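Local coordinates for protein putative N-acetylmuramoyl-L-alanine amidase,autolysin cwp6 (Peptoclostridium difficile, PDB 5J72) that probably hydrolyses the amide bond between N-acetylmuramic acid and L-alanine in peptidoglycan, using a zinc-dependent amidase domain joined to three CWB2 cell-wall-anchoring modules, at residues 160-165 with 182-187; 31-36 with 76-81. One frame throughout, in Å; residues are numbered along the deposited sequence.

Contact 1 (160-165 with 182-187); sequences VIVNGE and APILLA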
loop_
_atom_site.group_PDB
_atom_site.type_symbol
_atom_site.label_atom_id
_atom_site.label_comp_id
_atom_site.label_asym_id
_atom_site.label_seq_id
_atom_site.Cartn_x
_atom_site.Cartn_y
_atom_site.Cartn_z
ATOM N N VAL A 160 -21.329 -6.476 -3.815
ATOM C CA VAL A 160 -21.024 -7.074 -2.526
ATOM C C VAL A 160 -21.334 -6.038 -1.480
ATOM O O VAL A 160 -21.016 -4.855 -1.630
ATOM C CB VAL A 160 -19.558 -7.521 -2.472
ATOM C CG1 VAL A 160 -19.162 -7.994 -1.015
ATOM C CG2 VAL A 160 -19.368 -8.638 -3.484
ATOM N N ILE A 161 -21.940 -6.467 -0.376
ATOM C CA ILE A 161 -22.250 -5.490 0.667
ATOM C C ILE A 161 -21.600 -5.963 1.986
ATOM O O ILE A 161 -21.657 -7.146 2.291
ATOM C CB ILE A 161 -23.801 -5.519 0.847
ATOM C CG1 ILE A 161 -24.511 -4.766 -0.336
ATOM C CG2 ILE A 161 -24.118 -4.849 2.193
ATOM C CD1 ILE A 161 -24.511 -3.259 -0.135
ATOM N N VAL A 162 -21.022 -5.057 2.699
ATOM C CA VAL A 162 -20.349 -5.323 3.990
ATOM C C VAL A 162 -20.893 -4.250 4.900
ATOM O O VAL A 162 -21.249 -3.187 4.439
ATOM C CB VAL A 162 -18.827 -5.135 3.758
ATOM C CG1 VAL A 162 -18.113 -4.890 5.063
ATOM C CG2 VAL A 162 -18.277 -6.382 3.005
ATOM N N ASN A 163 -20.971 -4.539 6.188
ATOM C CA ASN A 163 -21.372 -3.537 7.161
ATOM C C ASN A 163 -20.289 -2.510 7.245
ATOM O O ASN A 163 -19.145 -2.894 7.553
ATOM C CB ASN A 163 -21.532 -4.220 8.526
ATOM C CG ASN A 163 -21.922 -3.248 9.630
ATOM O OD1 ASN A 163 -21.424 -2.119 9.700
ATOM N ND2 ASN A 163 -22.878 -3.625 10.519
ATOM N N GLY A 164 -20.602 -1.223 7.028
ATOM C CA GLY A 164 -19.579 -0.188 6.971
ATOM C C GLY A 164 -18.887 0.181 8.268
ATOM O O GLY A 164 -17.807 0.753 8.215
ATOM N N GLU A 165 -19.497 -0.110 9.431
ATOM C CA GLU A 165 -18.848 0.228 10.717
ATOM C C GLU A 165 -18.228 -1.035 11.290
ATOM O O GLU A 165 -17.565 -0.953 12.298
ATOM C CB GLU A 165 -19.861 0.883 11.706
ATOM C CG GLU A 165 -20.722 1.987 11.076
ATOM C CD GLU A 165 -19.955 3.275 10.725
ATOM O OE1 GLU A 165 -18.748 3.354 11.043
ATOM O OE2 GLU A 165 -20.565 4.210 10.131
ATOM N N ALA A 182 -17.078 -7.039 -9.171
ATOM C CA ALA A 182 -18.131 -6.266 -8.541
ATOM C C ALA A 182 -17.586 -5.286 -7.520
ATOM O O ALA A 182 -16.545 -5.537 -6.937
ATOM C CB ALA A 182 -19.033 -7.232 -7.770
ATOM N N PRO A 183 -18.278 -4.179 -7.311
ATOM C CA PRO A 183 -17.831 -3.248 -6.304
ATOM C C PRO A 183 -18.376 -3.692 -4.906
ATOM O O PRO A 183 -19.331 -4.505 -4.821
ATOM C CB PRO A 183 -18.513 -1.933 -6.698
ATOM C CG PRO A 183 -19.849 -2.398 -7.297
ATOM C CD PRO A 183 -19.456 -3.690 -8.077
ATOM N N ILE A 184 -17.795 -3.140 -3.859
ATOM C CA ILE A 184 -18.280 -3.387 -2.524
ATOM C C ILE A 184 -18.955 -2.058 -2.098
ATOM O O ILE A 184 -18.338 -0.979 -2.161
ATOM C CB ILE A 184 -17.120 -3.696 -1.574
ATOM C CG1 ILE A 184 -16.571 -5.104 -1.884
ATOM C CG2 ILE A 184 -17.616 -3.471 -0.101
ATOM C CD1 ILE A 184 -15.210 -5.480 -1.177
ATOM N N LEU A 185 -20.223 -2.125 -1.706
ATOM C CA LEU A 185 -20.879 -0.927 -1.171
ATOM C C LEU A 185 -21.158 -1.224 0.341
ATOM O O LEU A 185 -21.085 -2.370 0.764
ATOM C CB LEU A 185 -22.255 -0.594 -1.848
ATOM C CG LEU A 185 -22.093 -0.199 -3.325
ATOM C CD1 LEU A 185 -23.499 0.039 -3.953
ATOM C CD2 LEU A 185 -21.155 1.043 -3.505
ATOM N N LEU A 186 -21.531 -0.207 1.081
ATOM C CA LEU A 186 -21.667 -0.395 2.522
ATOM C C LEU A 186 -23.071 -0.225 3.087
ATOM O O LEU A 186 -23.829 0.645 2.650
ATOM C CB LEU A 186 -20.752 0.670 3.201
ATOM C CG LEU A 186 -19.290 0.612 2.736
ATOM C CD1 LEU A 186 -18.506 1.739 3.361
ATOM C CD2 LEU A 186 -18.687 -0.745 3.048
ATOM N N ALA A 187 -23.371 -1.052 4.100
ATOM C CA ALA A 187 -24.654 -1.044 4.795
ATOM C C ALA A 187 -24.428 -0.812 6.318
ATOM O O ALA A 187 -23.289 -0.859 6.796
ATOM C CB ALA A 187 -25.287 -2.404 4.655
#

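Contact 2 (31-36 with 76-81); sequences DSITLN and QSIKIN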
loop_
_atom_site.group_PDB
_atom_site.type_symbol
_atom_site.label_atom_id
_atom_site.label_comp_id
_atom_site.label_asym_id
_atom_site.label_seq_id
_atom_site.Cartn_x
_atom_site.Cartn_y
_atom_site.Cartn_z
ATOM N N ASP A 31 -13.805 -13.579 -36.266
ATOM C CA ASP A 31 -12.687 -13.786 -35.382
ATOM C C ASP A 31 -12.262 -12.551 -34.575
ATOM O O ASP A 31 -11.524 -12.687 -33.604
ATOM C CB ASP A 31 -11.461 -14.219 -36.181
ATOM C CG ASP A 31 -11.623 -15.590 -36.810
ATOM O OD1 ASP A 31 -12.423 -16.402 -36.276
ATOM O OD2 ASP A 31 -10.958 -15.843 -37.827
ATOM N N SER A 32 -12.707 -11.344 -34.973
ATOM C CA SER A 32 -12.297 -10.148 -34.223
ATOM C C SER A 32 -13.262 -9.029 -34.487
ATOM O O SER A 32 -14.063 -9.119 -35.436
ATOM C CB SER A 32 -10.903 -9.683 -34.657
ATOM O OG SER A 32 -10.957 -9.165 -35.983
ATOM N N ILE A 33 -13.204 -7.996 -33.649
ATOM C CA ILE A 33 -13.973 -6.748 -33.823
ATOM C C ILE A 33 -12.999 -5.612 -33.590
ATOM O O ILE A 33 -11.973 -5.803 -32.945
ATOM C CB ILE A 33 -15.148 -6.589 -32.857
ATOM C CG1 ILE A 33 -14.613 -6.550 -31.394
ATOM C CG2 ILE A 33 -16.157 -7.785 -33.073
ATOM C CD1 ILE A 33 -15.804 -6.378 -30.422
ATOM N N THR A 34 -13.319 -4.421 -34.102
ATOM C CA THR A 34 -12.485 -3.257 -33.938
ATOM C C THR A 34 -13.309 -2.150 -33.319
ATOM O O THR A 34 -14.366 -1.810 -33.825
ATOM C CB THR A 34 -11.940 -2.799 -35.278
ATOM O OG1 THR A 34 -11.175 -3.863 -35.805
ATOM C CG2 THR A 34 -10.989 -1.583 -35.137
ATOM N N LEU A 35 -12.819 -1.601 -32.213
ATOM C CA LEU A 35 -13.515 -0.496 -31.529
ATOM C C LEU A 35 -12.854 0.762 -32.045
ATOM O O LEU A 35 -11.589 0.797 -32.111
ATOM C CB LEU A 35 -13.259 -0.620 -30.043
ATOM C CG LEU A 35 -14.338 -1.501 -29.308
ATOM C CD1 LEU A 35 -14.353 -2.946 -29.871
ATOM C CD2 LEU A 35 -13.989 -1.452 -27.791
ATOM N N ASN A 36 -13.657 1.775 -32.404
ATOM C CA ASN A 36 -13.076 3.038 -32.853
ATOM C C ASN A 36 -13.494 4.088 -31.846
ATOM O O ASN A 36 -14.657 4.187 -31.481
ATOM C CB ASN A 36 -13.579 3.393 -34.270
ATOM C CG ASN A 36 -13.038 4.718 -34.703
ATOM O OD1 ASN A 36 -13.652 5.767 -34.357
ATOM N ND2 ASN A 36 -11.835 4.792 -35.351
ATOM N N GLN A 76 -16.969 5.496 -30.773
ATOM C CA GLN A 76 -17.803 5.843 -31.959
ATOM C C GLN A 76 -18.476 4.650 -32.606
ATOM O O GLN A 76 -19.599 4.785 -33.086
ATOM C CB GLN A 76 -16.922 6.442 -33.031
ATOM C CG GLN A 76 -16.031 7.575 -32.455
ATOM C CD GLN A 76 -16.860 8.732 -32.078
ATOM O OE1 GLN A 76 -17.543 9.311 -32.916
ATOM N NE2 GLN A 76 -16.820 9.160 -30.832
ATOM N N SER A 77 -17.832 3.518 -32.623
ATOM C CA SER A 77 -18.387 2.415 -33.365
ATOM C C SER A 77 -17.654 1.133 -33.124
ATOM O O SER A 77 -16.545 1.105 -32.584
ATOM C CB SER A 77 -18.298 2.730 -34.882
ATOM O OG SER A 77 -16.935 2.834 -35.291
ATOM N N ILE A 78 -18.289 0.028 -33.538
ATOM C CA ILE A 78 -17.641 -1.276 -33.490
ATOM C C ILE A 78 -17.773 -1.889 -34.851
ATOM O O ILE A 78 -18.893 -1.941 -35.387
ATOM C CB ILE A 78 -18.348 -2.200 -32.443
ATOM C CG1 ILE A 78 -18.145 -1.635 -31.046
ATOM C CG2 ILE A 78 -17.752 -3.621 -32.568
ATOM C CD1 ILE A 78 -18.909 -2.440 -29.917
ATOM N N LYS A 79 -16.662 -2.356 -35.427
ATOM C CA LYS A 79 -16.743 -2.987 -36.716
ATOM C C LYS A 79 -16.542 -4.497 -36.490
ATOM O O LYS A 79 -15.570 -4.870 -35.825
ATOM C CB LYS A 79 -15.600 -2.488 -37.665
ATOM C CG LYS A 79 -15.646 -3.220 -39.035
ATOM C CD LYS A 79 -14.726 -2.532 -40.100
ATOM C CE LYS A 79 -14.501 -3.413 -41.292
ATOM N NZ LYS A 79 -13.820 -2.651 -42.387
ATOM N N ILE A 80 -17.435 -5.316 -37.021
ATOM C CA ILE A 80 -17.320 -6.773 -36.886
ATOM C C ILE A 80 -16.579 -7.307 -38.086
ATOM O O ILE A 80 -17.058 -7.178 -39.214
ATOM C CB ILE A 80 -18.738 -7.324 -36.760
ATOM C CG1 ILE A 80 -19.412 -6.673 -35.510
ATOM C CG2 ILE A 80 -18.701 -8.868 -36.676
ATOM C CD1 ILE A 80 -20.960 -6.851 -35.473
ATOM N N ASN A 81 -15.415 -7.877 -37.851
ATOM C CA ASN A 81 -14.576 -8.311 -38.972
ATOM C C ASN A 81 -14.912 -9.765 -39.465
ATOM O O ASN A 81 -14.035 -10.622 -39.354
ATOM C CB ASN A 81 -13.102 -8.206 -38.542
ATOM C CG ASN A 81 -12.716 -6.787 -38.107
ATOM O OD1 ASN A 81 -13.080 -5.808 -38.811
ATOM N ND2 ASN A 81 -12.017 -6.580 -36.968
HETATM O O HOH W 1 -13.384 -13.462 -39.065
HETATM O O HOH W 2 -11.027 -11.200 -37.957
HETATM O O HOH W 3 -15.217 0.607 -35.577
HETATM O O HOH W 4 -11.363 -3.413 -38.715
#

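Contact 1 (160-165 with 182-187)
Ile161 lays its two branches over the neighbouring strand on the sheet face it shares with Leu185. Its CD1 crosses Leu185 at an angle and stops 3.9 Å from Leu185 CB, while CG2, set anti to the backbone N by the first torsion, runs the other way to meet Ala187 CB at 3.7 Å. Leu185 packs on Leu200 and Thr196 of helix 194-203. On the face of Val160, Val162, Ile184 and Leu186, the side chains of Val160 and Ile184 lie side by side and point the same way, with Val160 CB 3.9 Å from Ile184 CG1. Leu186 CD2 sits 4.1 Å from Gly164 CA, and helix 375-387 covers Ile184 and Leu186. Between the faces, backbone bonds alternate from Val160 N to Gly164 N; the bond from Gly164 N to Ala187 O is short, 2.7 Å, and nearly straight at 168°, and that from Val162 N to Leu185 O is weak. At the strand end the Asn163 side chain reaches forward, and OD1 accepts from Glu165 N at 2.8 Å in the carbonyl plane: an Asx turn. Parallel strands 158-163 and 184-187, connected through helix 174-180, form a beta-alpha-beta unit at one edge of the four-stranded parallel sheet in this CWB2 module.

Contact 2 (31-36 with 76-81)
Asn81 reaches across to Ser32 and Thr34 with a single amide nitrogen. Its CG stands anti to the carbonyl carbon (chi1 -58°), which carries the amide toward both hydroxyls. ND2 gives one hydrogen to Ser32 OG at 3.0 Å and the other to Thr34 OG1 at 3.1 Å; both oxygens lie in the amide plane, the Thr34 bond nearly straight at 170°, so together they fix the amide's rotation. Thr34 OG1 also bonds Thr47 OG1 of strand 42-51. Water 4 spans Thr34 OG1 and Asn81 OD1, water 1 links Asp31 N to Asn81 O, and water 3 joins Thr34 O to Ser77 OG. Backbone bonds pair Thr34 with Lys79 both ways, and Asn81 N donates to Ser32 O. This is the antiparallel pairing of strands 30-39 and 72-82 in the N-terminal domain, with a classic beta bulge where Gln76 and Ser77 both face Asn36, whose O takes Gln76 N at 2.7 Å and Ser77 N weakly at 3.4 Å. Apolar contacts lie on the face of Ile33, Leu35, Ile78 and Ile80, opposite Thr34 and Lys79. Ile78 CG2 comes within 4.0 Å of both Ile33 CB and CD1, the two side chains crossing, whereas Leu35 runs beside Ile78 and brings CD1 to 4.2 Å from Ile78 CG1. Ile33 CG2 meets Ile80 CG1 at 4.2 Å, and Val22 and Phe24 of strand 16-24 pack against Ile33.

In the fold
From the N terminus, the chain first makes contact 2, which brings 76-81 back to 31-36 and closes a loop of 39 residues holding strands 42-51 and 56-63 but no helix. Contact 1 comes later and closes a shorter loop of 16 residues, through helix 174-180. The two loops follow in series, neither nesting nor crossing. Contact 2 ties strands within the N-terminal domain, and contact 1 two strands of the first CWB2 module. Their centres lie 36 Å apart, with nearest atoms about 20 Å apart. The side chains of Asn6 and Asp154, which share a calcium site in a structure of this protein, lie about 9 Å from those of Leu35 and Pro183 respectively.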